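Local coordinates for protein R.Ecl18kI (Enterobacter cloacae, PDB 2GB7) that cuts double-stranded DNA at the sequence 5'-CCNGG-3' as a type II restriction endonuclease, cleaving before the first C and flipping nucleotides to recognise the site, at residues 179-185 with 204-210; 129-134 with 291-296; 227-232 with 244-249. The protein carries 1 engineered substitution. All blocks are in the same frame, centred on the assembly; numbering follows the deposited sequence.

Contact 1 (179-185 with 204-210); sequences ISAKTTL and MYLATLD. With nucleotides of chain B.
L206 and L185 meet at the apolar centre of this strand pair, methyl CD2 of L206 lying 4.0 Å from CD2 of L185 as the two side chains run past each other in opposite directions. The other branch of L206 turns the other way: CD1 rests against OG of S180 at 3.9 Å, and beside it the sulfur SD of M204 packs on CB of S180. With CG anti to the backbone N (chi1 173°), L206 carries its fork over this side, and the branching at CG then gives CD1 to S180 and CD2 to L185. A181 and A207 form a thinner layer on the opposite face, where helix 102-134 covers both through L128. Between these layers the strands run parallel, tied by S180 N to Y205 O, A207 N to S180 O and K182 N to A207 O. This is one beta-alpha-beta unit in the central sheet of the PD-(D/E)XK nuclease fold, with helix 191-199 as the connection. S180-A181-K182 is consistent with an S-x-K variant of the (D/E)-x-K element of this fold; K182 NZ forms a salt bridge with E191, and S180 OG is bonded to L158 O.

Past the strand bonds, L209 N still reaches T183 O in a bent bond (143°), and side chains do the rest. T208 OG1 donates to K182 O (2.8 Å) and, in an ST turn, accepts from D210 N (3.1 Å), so one hydroxyl links both loops. D210 OD2 receives L185 N at 2.7 Å in an almost straight bond (173°), through the lone pair turned away from its other oxygen. At the outermost edge lies the DNA backbone: T183 N donates to OP1 of DC4 of chain B, while T183 OG1 and T184 OG1 both grip OP1 of DT5 of chain B, each at 2.8 Å.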
loop_
_atom_site.group_PDB
_atom_site.type_symbol
_atom_site.label_atom_id
_atom_site.label_comp_id
_atom_site.label_asym_id
_atom_site.label_seq_id
_atom_site.Cartn_x
_atom_site.Cartn_y
_atom_site.Cartn_z
ATOM N N ILE F 179 8.981 0.473 -18.380
ATOM C CA ILE F 179 7.892 -0.365 -17.876
ATOM C C ILE F 179 7.898 -0.433 -16.359
ATOM O O ILE F 179 8.934 -0.753 -15.756
ATOM C CB ILE F 179 7.984 -1.797 -18.443
ATOM C CG1 ILE F 179 8.028 -1.765 -19.978
ATOM C CG2 ILE F 179 6.818 -2.665 -17.908
ATOM C CD1 ILE F 179 8.497 -3.095 -20.611
ATOM N N SER F 180 6.744 -0.129 -15.772
ATOM C CA SER F 180 6.474 -0.325 -14.321
ATOM C C SER F 180 5.432 -1.435 -14.182
ATOM O O SER F 180 4.751 -1.774 -15.167
ATOM C CB SER F 180 5.899 0.962 -13.708
ATOM O OG SER F 180 5.621 0.763 -12.309
ATOM N N ALA F 181 5.362 -2.050 -13.000
ATOM C CA ALA F 181 4.406 -3.139 -12.839
ATOM C C ALA F 181 3.805 -3.064 -11.432
ATOM O O ALA F 181 4.527 -2.796 -10.495
ATOM C CB ALA F 181 5.114 -4.429 -13.008
ATOM N N LYS F 182 2.495 -3.283 -11.341
ATOM C CA LYS F 182 1.764 -3.358 -10.092
ATOM C C LYS F 182 0.739 -4.443 -10.285
ATOM O O LYS F 182 -0.073 -4.334 -11.188
ATOM C CB LYS F 182 1.051 -2.020 -9.810
ATOM C CG LYS F 182 2.034 -0.912 -9.441
ATOM C CD LYS F 182 1.295 0.354 -9.043
ATOM C CE LYS F 182 2.312 1.480 -8.729
ATOM N NZ LYS F 182 3.317 1.086 -7.687
ATOM N N THR F 183 0.762 -5.484 -9.454
ATOM C CA THR F 183 -0.162 -6.595 -9.647
ATOM C C THR F 183 -1.611 -6.126 -9.545
ATOM O O THR F 183 -2.453 -6.530 -10.352
ATOM C CB THR F 183 0.109 -7.720 -8.634
ATOM O OG1 THR F 183 0.098 -7.176 -7.308
ATOM C CG2 THR F 183 1.446 -8.389 -8.936
ATOM N N THR F 184 -1.891 -5.299 -8.525
ATOM C CA THR F 184 -3.179 -4.600 -8.376
ATOM C C THR F 184 -2.848 -3.134 -8.209
ATOM O O THR F 184 -1.713 -2.799 -7.829
ATOM C CB THR F 184 -3.978 -5.063 -7.142
ATOM O OG1 THR F 184 -3.135 -5.059 -5.982
ATOM C CG2 THR F 184 -4.547 -6.479 -7.358
ATOM N N LEU F 185 -3.814 -2.280 -8.518
ATOM C CA LEU F 185 -3.631 -0.818 -8.500
ATOM C C LEU F 185 -4.097 -0.141 -7.237
ATOM O O LEU F 185 -3.418 0.773 -6.760
ATOM C CB LEU F 185 -4.315 -0.145 -9.703
ATOM C CG LEU F 185 -3.810 -0.607 -11.068
ATOM C CD1 LEU F 185 -4.340 0.293 -12.228
ATOM C CD2 LEU F 185 -2.278 -0.615 -11.125
ATOM N N MET F 204 5.091 6.104 -19.788
ATOM C CA MET F 204 5.435 4.884 -19.055
ATOM C C MET F 204 4.333 3.864 -19.260
ATOM O O MET F 204 3.132 4.181 -19.226
ATOM C CB MET F 204 5.651 5.143 -17.546
ATOM C CG MET F 204 6.574 4.100 -16.814
ATOM S SD MET F 204 6.671 4.343 -15.059
ATOM C CE MET F 204 6.839 6.119 -14.939
ATOM N N TYR F 205 4.757 2.633 -19.424
ATOM C CA TYR F 205 3.784 1.537 -19.517
ATOM C C TYR F 205 3.658 0.981 -18.120
ATOM O O TYR F 205 4.670 0.714 -17.472
ATOM C CB TYR F 205 4.315 0.457 -20.441
ATOM C CG TYR F 205 4.341 0.957 -21.883
ATOM C CD1 TYR F 205 3.343 0.588 -22.764
ATOM C CD2 TYR F 205 5.332 1.843 -22.301
ATOM C CE1 TYR F 205 3.338 1.053 -24.079
ATOM C CE2 TYR F 205 5.318 2.353 -23.570
ATOM C CZ TYR F 205 4.324 1.937 -24.463
ATOM O OH TYR F 205 4.333 2.400 -25.762
ATOM N N LEU F 206 2.415 0.784 -17.682
ATOM C CA LEU F 206 2.101 0.283 -16.332
ATOM C C LEU F 206 1.427 -1.055 -16.476
ATOM O O LEU F 206 0.230 -1.138 -16.804
ATOM C CB LEU F 206 1.195 1.264 -15.598
ATOM C CG LEU F 206 0.664 0.778 -14.238
ATOM C CD1 LEU F 206 1.863 0.470 -13.364
ATOM C CD2 LEU F 206 -0.281 1.822 -13.564
ATOM N N ALA F 207 2.217 -2.098 -16.286
ATOM C CA ALA F 207 1.707 -3.467 -16.426
ATOM C C ALA F 207 0.910 -3.843 -15.194
ATOM O O ALA F 207 1.399 -3.650 -14.082
ATOM C CB ALA F 207 2.859 -4.418 -16.554
ATOM N N THR F 208 -0.259 -4.469 -15.371
ATOM C CA THR F 208 -1.060 -4.874 -14.184
ATOM C C THR F 208 -1.903 -6.085 -14.468
ATOM O O THR F 208 -2.148 -6.400 -15.619
ATOM C CB THR F 208 -1.993 -3.705 -13.689
ATOM O OG1 THR F 208 -2.569 -4.034 -12.413
ATOM C CG2 THR F 208 -3.122 -3.443 -14.674
ATOM N N LEU F 209 -2.310 -6.787 -13.405
ATOM C CA LEU F 209 -3.268 -7.871 -13.521
ATOM C C LEU F 209 -4.654 -7.469 -13.019
ATOM O O LEU F 209 -5.591 -8.269 -13.062
ATOM C CB LEU F 209 -2.753 -9.091 -12.740
ATOM C CG LEU F 209 -1.475 -9.651 -13.358
ATOM C CD1 LEU F 209 -0.928 -10.823 -12.603
ATOM C CD2 LEU F 209 -1.662 -10.019 -14.846
ATOM N N ASP F 210 -4.768 -6.232 -12.532
ATOM C CA ASP F 210 -5.972 -5.696 -11.920
ATOM C C ASP F 210 -7.118 -5.669 -12.916
ATOM O O ASP F 210 -6.937 -5.220 -14.035
ATOM C CB ASP F 210 -5.694 -4.258 -11.458
ATOM C CG ASP F 210 -6.676 -3.772 -10.403
ATOM O OD1 ASP F 210 -7.895 -3.969 -10.542
ATOM O OD2 ASP F 210 -6.222 -3.214 -9.414
ATOM P P DC B 4 3.128 -4.529 -6.515
ATOM O OP1 DC B 4 2.900 -5.383 -7.705
ATOM O OP2 DC B 4 2.981 -3.051 -6.624
ATOM O "O5'" DC B 4 2.180 -5.021 -5.334
ATOM C "C5'" DC B 4 2.211 -6.371 -4.894
ATOM C "C4'" DC B 4 1.273 -6.553 -3.724
ATOM O "O4'" DC B 4 1.770 -5.786 -2.600
ATOM C "C3'" DC B 4 -0.161 -6.080 -3.972
ATOM O "O3'" DC B 4 -1.086 -6.970 -3.343
ATOM C "C2'" DC B 4 -0.206 -4.725 -3.286
ATOM C "C1'" DC B 4 0.758 -4.912 -2.124
ATOM N N1 DC B 4 1.404 -3.665 -1.689
ATOM C C2 DC B 4 1.458 -3.362 -0.316
ATOM O O2 DC B 4 1.042 -4.191 0.506
ATOM N N3 DC B 4 1.968 -2.173 0.073
ATOM C C4 DC B 4 2.423 -1.306 -0.841
ATOM N N4 DC B 4 2.862 -0.117 -0.409
ATOM C C5 DC B 4 2.432 -1.613 -2.233
ATOM C C6 DC B 4 1.917 -2.793 -2.608
ATOM P P DT B 5 -1.789 -8.120 -4.209
ATOM O OP1 DT B 5 -2.009 -7.593 -5.577
ATOM O OP2 DT B 5 -2.945 -8.621 -3.423
ATOM O "O5'" DT B 5 -0.691 -9.272 -4.296
ATOM C "C5'" DT B 5 -0.326 -10.046 -3.149
ATOM C "C4'" DT B 5 -1.348 -11.135 -2.917
ATOM O "O4'" DT B 5 -1.540 -11.922 -4.120
ATOM C "C3'" DT B 5 -1.033 -12.134 -1.798
ATOM O "O3'" DT B 5 -2.222 -12.347 -1.030
ATOM C "C2'" DT B 5 -0.702 -13.413 -2.557
ATOM C "C1'" DT B 5 -1.636 -13.282 -3.745
ATOM N N1 DT B 5 -1.354 -14.112 -4.933
ATOM C C2 DT B 5 -2.425 -14.749 -5.522
ATOM O O2 DT B 5 -3.562 -14.678 -5.084
ATOM N N3 DT B 5 -2.113 -15.478 -6.639
ATOM C C4 DT B 5 -0.864 -15.638 -7.208
ATOM O O4 DT B 5 -0.739 -16.316 -8.225
ATOM C C5 DT B 5 0.217 -14.958 -6.526
ATOM C C7 DT B 5 1.608 -15.089 -7.058
ATOM C C6 DT B 5 -0.081 -14.237 -5.438
#

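Contact 2 (129-134 with 291-296); sequences ELLMMG and YVVNYY
M133 plants its side chain squarely on the ring of Y295, and the tight half of this helix pair is built round that meeting. CG of M133 sits over the centre of the Y295 ring, 3.6 Å from the centroid and only 6° off the normal, a CH-pi contact made with the face. The sulfur has already moved on: SD lies 4.4 Å from the same centroid and obliquely placed, while it also packs on CG1 of V292. Because the chain is extended beyond CG (chi2 178°), the methyl CE carries on to Y296, stopping 3.5 Å from its OH. The Y295 ring is fixed at its hydroxyl end, where OH bonds to I137 O and V139 N. Its CD2 lies over the centre of the Y296 ring.

Round the ring of Y291 the packing is looser: CD2 of L130 stays 4.4 Å from CD2 of Y291, and CB of M133 is just as far from CE2 of Y291. The hydroxyl end is close, however, for OH of Y291 approaches CA of G134 at 3.2 Å, with that carbon at the edge of the ring and near its plane. L130 contributes just one branch to V292, CD2 against CG2 at 3.8 Å, crossing it at about a right angle. Helix 24-34 fills in on this side: V28 and F32 lie against L130, and F32 meets Y291 edge-to-face. This is also the more open side, since Y291 is partly exposed while M133, L130 and Y295 are buried.

The helix axes stand 10.8 Å apart and cross at 50°. The sulfur of M133 beside Y295 makes a Met-aromatic contact, and M133, set among Y291, V292, Y295 and Y296, is a knob in a hole; this knob-into-hole packing joins helix 102-134 to the C-terminal helix 290-302.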
loop_
_atom_site.group_PDB
_atom_site.type_symbol
_atom_site.label_atom_id
_atom_site.label_comp_id
_atom_site.label_asym_id
_atom_site.label_seq_id
_atom_site.Cartn_x
_atom_site.Cartn_y
_atom_site.Cartn_z
ATOM N N GLU F 129 10.402 -9.486 -16.653
ATOM C CA GLU F 129 11.807 -9.413 -17.006
ATOM C C GLU F 129 12.164 -10.567 -17.933
ATOM O O GLU F 129 12.731 -10.360 -19.023
ATOM C CB GLU F 129 12.598 -9.546 -15.717
ATOM C CG GLU F 129 14.054 -9.460 -15.870
ATOM C CD GLU F 129 14.757 -9.491 -14.529
ATOM O OE1 GLU F 129 14.077 -9.347 -13.476
ATOM O OE2 GLU F 129 15.994 -9.642 -14.550
ATOM N N LEU F 130 11.808 -11.783 -17.530
ATOM C CA LEU F 130 12.090 -12.943 -18.381
ATOM C C LEU F 130 11.333 -12.911 -19.705
ATOM O O LEU F 130 11.839 -13.393 -20.693
ATOM C CB LEU F 130 11.828 -14.252 -17.622
ATOM C CG LEU F 130 12.824 -14.477 -16.482
ATOM C CD1 LEU F 130 12.387 -15.653 -15.625
ATOM C CD2 LEU F 130 14.226 -14.752 -17.012
ATOM N N LEU F 131 10.147 -12.309 -19.714
ATOM C CA LEU F 131 9.404 -12.089 -20.958
ATOM C C LEU F 131 10.212 -11.247 -21.944
ATOM O O LEU F 131 10.332 -11.597 -23.091
ATOM C CB LEU F 131 8.055 -11.419 -20.652
ATOM C CG LEU F 131 7.219 -10.944 -21.840
ATOM C CD1 LEU F 131 6.875 -12.127 -22.725
ATOM C CD2 LEU F 131 5.962 -10.286 -21.328
ATOM N N MET F 132 10.725 -10.104 -21.485
ATOM C CA MET F 132 11.539 -9.251 -22.366
ATOM C C MET F 132 12.811 -9.969 -22.821
ATOM O O MET F 132 13.162 -9.911 -24.003
ATOM C CB MET F 132 11.882 -7.953 -21.625
ATOM C CG MET F 132 10.666 -7.171 -21.173
ATOM S SD MET F 132 9.494 -6.790 -22.478
ATOM C CE MET F 132 10.337 -5.406 -23.217
ATOM N N MET F 133 13.461 -10.718 -21.914
ATOM C CA MET F 133 14.668 -11.506 -22.279
ATOM C C MET F 133 14.346 -12.581 -23.302
ATOM O O MET F 133 15.039 -12.727 -24.323
ATOM C CB MET F 133 15.301 -12.128 -21.048
ATOM C CG MET F 133 15.772 -11.069 -20.087
ATOM S SD MET F 133 16.470 -11.760 -18.593
ATOM C CE MET F 133 16.995 -10.184 -17.872
ATOM N N GLY F 134 13.256 -13.293 -23.065
ATOM C CA GLY F 134 12.795 -14.307 -24.011
ATOM C C GLY F 134 12.520 -13.703 -25.390
ATOM O O GLY F 134 12.788 -14.319 -26.436
ATOM N N TYR F 291 20.394 -18.963 -18.019
ATOM C CA TYR F 291 19.596 -18.398 -19.134
ATOM C C TYR F 291 19.749 -16.887 -19.195
ATOM O O TYR F 291 19.810 -16.306 -20.273
ATOM C CB TYR F 291 18.117 -18.770 -19.020
ATOM C CG TYR F 291 17.219 -18.221 -20.133
ATOM C CD1 TYR F 291 16.958 -18.980 -21.280
ATOM C CD2 TYR F 291 16.613 -16.959 -20.028
ATOM C CE1 TYR F 291 16.104 -18.502 -22.279
ATOM C CE2 TYR F 291 15.785 -16.465 -21.044
ATOM C CZ TYR F 291 15.534 -17.256 -22.160
ATOM O OH TYR F 291 14.717 -16.782 -23.154
ATOM N N VAL F 292 19.786 -16.261 -18.027
ATOM C CA VAL F 292 19.860 -14.821 -17.960
ATOM C C VAL F 292 21.273 -14.341 -18.282
ATOM O O VAL F 292 21.463 -13.355 -19.007
ATOM C CB VAL F 292 19.420 -14.325 -16.574
ATOM C CG1 VAL F 292 19.558 -12.817 -16.500
ATOM C CG2 VAL F 292 17.959 -14.728 -16.316
ATOM N N VAL F 293 22.268 -15.043 -17.747
ATOM C CA VAL F 293 23.662 -14.751 -18.093
ATOM C C VAL F 293 23.847 -14.840 -19.609
ATOM O O VAL F 293 24.460 -13.969 -20.199
ATOM C CB VAL F 293 24.673 -15.668 -17.337
ATOM C CG1 VAL F 293 26.105 -15.442 -17.836
ATOM C CG2 VAL F 293 24.592 -15.413 -15.859
ATOM N N ASN F 294 23.310 -15.882 -20.234
ATOM C CA ASN F 294 23.499 -15.994 -21.661
ATOM C C ASN F 294 22.826 -14.846 -22.416
ATOM O O ASN F 294 23.381 -14.346 -23.390
ATOM C CB ASN F 294 23.080 -17.388 -22.121
ATOM C CG ASN F 294 23.988 -18.456 -21.509
ATOM O OD1 ASN F 294 25.051 -18.152 -20.962
ATOM N ND2 ASN F 294 23.561 -19.715 -21.606
ATOM N N TYR F 295 21.662 -14.403 -21.946
ATOM C CA TYR F 295 20.970 -13.256 -22.538
ATOM C C TYR F 295 21.846 -12.014 -22.483
ATOM O O TYR F 295 21.991 -11.292 -23.477
ATOM C CB TYR F 295 19.637 -13.020 -21.812
ATOM C CG TYR F 295 19.070 -11.640 -22.033
ATOM C CD1 TYR F 295 18.277 -11.363 -23.136
ATOM C CD2 TYR F 295 19.334 -10.625 -21.129
ATOM C CE1 TYR F 295 17.784 -10.085 -23.343
ATOM C CE2 TYR F 295 18.828 -9.360 -21.303
ATOM C CZ TYR F 295 18.062 -9.093 -22.418
ATOM O OH TYR F 295 17.556 -7.827 -22.590
ATOM N N TYR F 296 22.451 -11.767 -21.325
ATOM C CA TYR F 296 23.316 -10.602 -21.190
ATOM C C TYR F 296 24.596 -10.721 -22.022
ATOM O O TYR F 296 25.054 -9.749 -22.616
ATOM C CB TYR F 296 23.644 -10.359 -19.736
ATOM C CG TYR F 296 22.526 -9.696 -18.966
ATOM C CD1 TYR F 296 21.875 -10.384 -17.956
ATOM C CD2 TYR F 296 22.144 -8.368 -19.222
ATOM C CE1 TYR F 296 20.860 -9.807 -17.237
ATOM C CE2 TYR F 296 21.097 -7.769 -18.498
ATOM C CZ TYR F 296 20.469 -8.522 -17.499
ATOM O OH TYR F 296 19.455 -8.026 -16.691
#

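Contact 3 (227-232 with 244-249); sequences VVVTTV and RVLTFE
F248 lays one face of its ring against the end of strand 226-230, with the backbone N of T230 and the methyl CG1 of V229 both over that face. CG1 stands 4.0 Å from the F248 centroid, 28° off the normal, a CH-pi contact set off centre; it is closest to CD1, at 3.5 Å. A chi1 of 176°, CG1 anti to the backbone N of V229, puts this methyl on the side where the F248 ring lies. CG2 of T231 comes in obliquely at the other end of the ring, near CE2.

At the start of the strands V227 and L246 cross at a slant, CG1 of V227 touching CG of L246 at 3.7 Å. The last pair is set differently: the side chains of V232 and E249 cross at about a right angle, CG2 of V232 lying 3.2 Å from E249 OE1. That oxygen finds its polar partner in S50 OG.

Backbone bonds hold these orientations in place. L246 N donates to V228 O in the carbonyl plane at 2.9 Å, T230 N donates to L246 O, and F248 N reaches T230 O through a more bent bond (136°). A water joins V228 N to R244 O where the strands spread apart. T231 and T247 each sit at an N-cap: T231 OG1 caps N234 N, and T247 OG1 caps a backbone N of the helix that follows, while T247 N in turn bonds to D250 OD2.

The parallel strands 226-230 and 245-247 form a beta-alpha-beta unit around helix 232-238, with 245-247 as an outermost strand of the sheet in this chain. Strand 204-207 flanks 226-230 on its other edge, helix 215-223 packs on V228 and V245, and P49 and I53 of helix 49-77 cover F248.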
loop_
_atom_site.group_PDB
_atom_site.type_symbol
_atom_site.label_atom_id
_atom_site.label_comp_id
_atom_site.label_asym_id
_atom_site.label_seq_id
_atom_site.Cartn_x
_atom_site.Cartn_y
_atom_site.Cartn_z
ATOM N N VAL F 227 0.245 4.485 -19.632
ATOM C CA VAL F 227 -0.700 3.597 -20.315
ATOM C C VAL F 227 -0.751 2.288 -19.586
ATOM O O VAL F 227 0.290 1.684 -19.353
ATOM C CB VAL F 227 -0.270 3.321 -21.767
ATOM C CG1 VAL F 227 -1.335 2.515 -22.448
ATOM C CG2 VAL F 227 -0.094 4.630 -22.496
ATOM N N VAL F 228 -1.963 1.862 -19.211
ATOM C CA VAL F 228 -2.152 0.582 -18.525
ATOM C C VAL F 228 -2.113 -0.530 -19.564
ATOM O O VAL F 228 -2.687 -0.407 -20.678
ATOM C CB VAL F 228 -3.476 0.525 -17.773
ATOM C CG1 VAL F 228 -3.627 -0.812 -17.014
ATOM C CG2 VAL F 228 -3.557 1.729 -16.804
ATOM N N VAL F 229 -1.384 -1.572 -19.191
ATOM C CA VAL F 229 -1.128 -2.751 -20.028
ATOM C C VAL F 229 -1.609 -3.932 -19.200
ATOM O O VAL F 229 -1.202 -4.097 -18.051
ATOM C CB VAL F 229 0.361 -2.903 -20.340
ATOM C CG1 VAL F 229 0.631 -4.168 -21.126
ATOM C CG2 VAL F 229 0.876 -1.697 -21.147
ATOM N N THR F 230 -2.485 -4.760 -19.750
ATOM C CA THR F 230 -2.926 -5.946 -18.984
ATOM C C THR F 230 -3.097 -7.115 -19.940
ATOM O O THR F 230 -2.728 -7.024 -21.099
ATOM C CB THR F 230 -4.223 -5.652 -18.169
ATOM O OG1 THR F 230 -4.443 -6.658 -17.178
ATOM C CG2 THR F 230 -5.469 -5.502 -19.069
ATOM N N THR F 231 -3.587 -8.229 -19.435
ATOM C CA THR F 231 -3.731 -9.392 -20.277
ATOM C C THR F 231 -4.830 -9.193 -21.293
ATOM O O THR F 231 -5.669 -8.290 -21.181
ATOM C CB THR F 231 -4.067 -10.646 -19.460
ATOM O OG1 THR F 231 -5.281 -10.419 -18.724
ATOM C CG2 THR F 231 -2.927 -10.982 -18.520
ATOM N N VAL F 232 -4.812 -10.064 -22.319
ATOM C CA VAL F 232 -5.864 -10.021 -23.318
ATOM C C VAL F 232 -7.189 -10.288 -22.615
ATOM O O VAL F 232 -8.167 -9.574 -22.836
ATOM C CB VAL F 232 -5.660 -11.059 -24.470
ATOM C CG1 VAL F 232 -6.897 -11.092 -25.397
ATOM C CG2 VAL F 232 -4.421 -10.736 -25.274
ATOM N N ARG F 244 -7.595 3.129 -24.742
ATOM C CA ARG F 244 -6.583 3.610 -23.795
ATOM C C ARG F 244 -5.955 2.507 -22.956
ATOM O O ARG F 244 -4.976 2.739 -22.263
ATOM C CB ARG F 244 -7.149 4.699 -22.892
ATOM C CG ARG F 244 -7.602 5.904 -23.669
ATOM C CD ARG F 244 -8.136 6.962 -22.760
ATOM N NE ARG F 244 -8.454 8.133 -23.561
ATOM C CZ ARG F 244 -8.778 9.315 -23.064
ATOM N NH1 ARG F 244 -8.854 9.503 -21.745
ATOM N NH2 ARG F 244 -9.022 10.311 -23.899
ATOM N N VAL F 245 -6.531 1.313 -23.004
ATOM C CA VAL F 245 -6.017 0.183 -22.258
ATOM C C VAL F 245 -5.388 -0.762 -23.276
ATOM O O VAL F 245 -6.018 -1.083 -24.306
ATOM C CB VAL F 245 -7.160 -0.523 -21.467
ATOM C CG1 VAL F 245 -6.666 -1.813 -20.850
ATOM C CG2 VAL F 245 -7.741 0.429 -20.368
ATOM N N LEU F 246 -4.144 -1.149 -23.028
ATOM C CA LEU F 246 -3.388 -1.977 -23.998
ATOM C C LEU F 246 -3.235 -3.370 -23.431
ATOM O O LEU F 246 -3.392 -3.588 -22.228
ATOM C CB LEU F 246 -1.983 -1.404 -24.223
ATOM C CG LEU F 246 -1.822 -0.111 -25.033
ATOM C CD1 LEU F 246 -0.320 0.199 -25.200
ATOM C CD2 LEU F 246 -2.519 -0.148 -26.358
ATOM N N THR F 247 -2.926 -4.321 -24.304
ATOM C CA THR F 247 -2.586 -5.672 -23.874
ATOM C C THR F 247 -1.077 -5.840 -23.848
ATOM O O THR F 247 -0.370 -5.077 -24.483
ATOM C CB THR F 247 -3.135 -6.712 -24.849
ATOM O OG1 THR F 247 -2.542 -6.491 -26.141
ATOM C CG2 THR F 247 -4.637 -6.599 -24.909
ATOM N N PHE F 248 -0.574 -6.862 -23.144
ATOM C CA PHE F 248 0.854 -7.179 -23.229
ATOM C C PHE F 248 1.298 -7.410 -24.667
ATOM O O PHE F 248 2.421 -7.109 -25.017
ATOM C CB PHE F 248 1.188 -8.382 -22.377
ATOM C CG PHE F 248 1.071 -8.087 -20.918
ATOM C CD1 PHE F 248 2.005 -7.276 -20.306
ATOM C CD2 PHE F 248 -0.000 -8.558 -20.178
ATOM C CE1 PHE F 248 1.880 -6.994 -18.905
ATOM C CE2 PHE F 248 -0.134 -8.264 -18.827
ATOM C CZ PHE F 248 0.799 -7.478 -18.205
ATOM N N GLU F 249 0.397 -7.934 -25.481
ATOM C CA GLU F 249 0.714 -8.124 -26.894
ATOM C C GLU F 249 1.057 -6.814 -27.620
ATOM O O GLU F 249 2.015 -6.755 -28.403
ATOM C CB GLU F 249 -0.455 -8.848 -27.548
ATOM C CG GLU F 249 -0.476 -10.353 -27.277
ATOM C CD GLU F 249 -0.880 -10.775 -25.851
ATOM O OE1 GLU F 249 -1.331 -9.935 -25.034
ATOM O OE2 GLU F 249 -0.782 -11.999 -25.577
HETATM O O HOH W 1 -4.553 2.846 -19.680
#

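Contacts 1 and 3 belong to one sheet and come in series along the chain, their centres about 9 Å apart; strands 204-207 and 226-230 are neighbours, so the two beta-alpha-beta units stand side by side, with helix 215-223 between them in sequence. L206 N to V227 O and T208 O to T230 OG1 join them, and F248 packs on A207. Both are nested inside the loop closed by contact 2, whose centre lies about 20 Å from that of contact 1 and about 22 Å from that of contact 3. M132 of helix 102-134 touches I179, so this helix lies between the sheet, whose loops in contact 1 hold the DNA, and C-terminal helix 290-302.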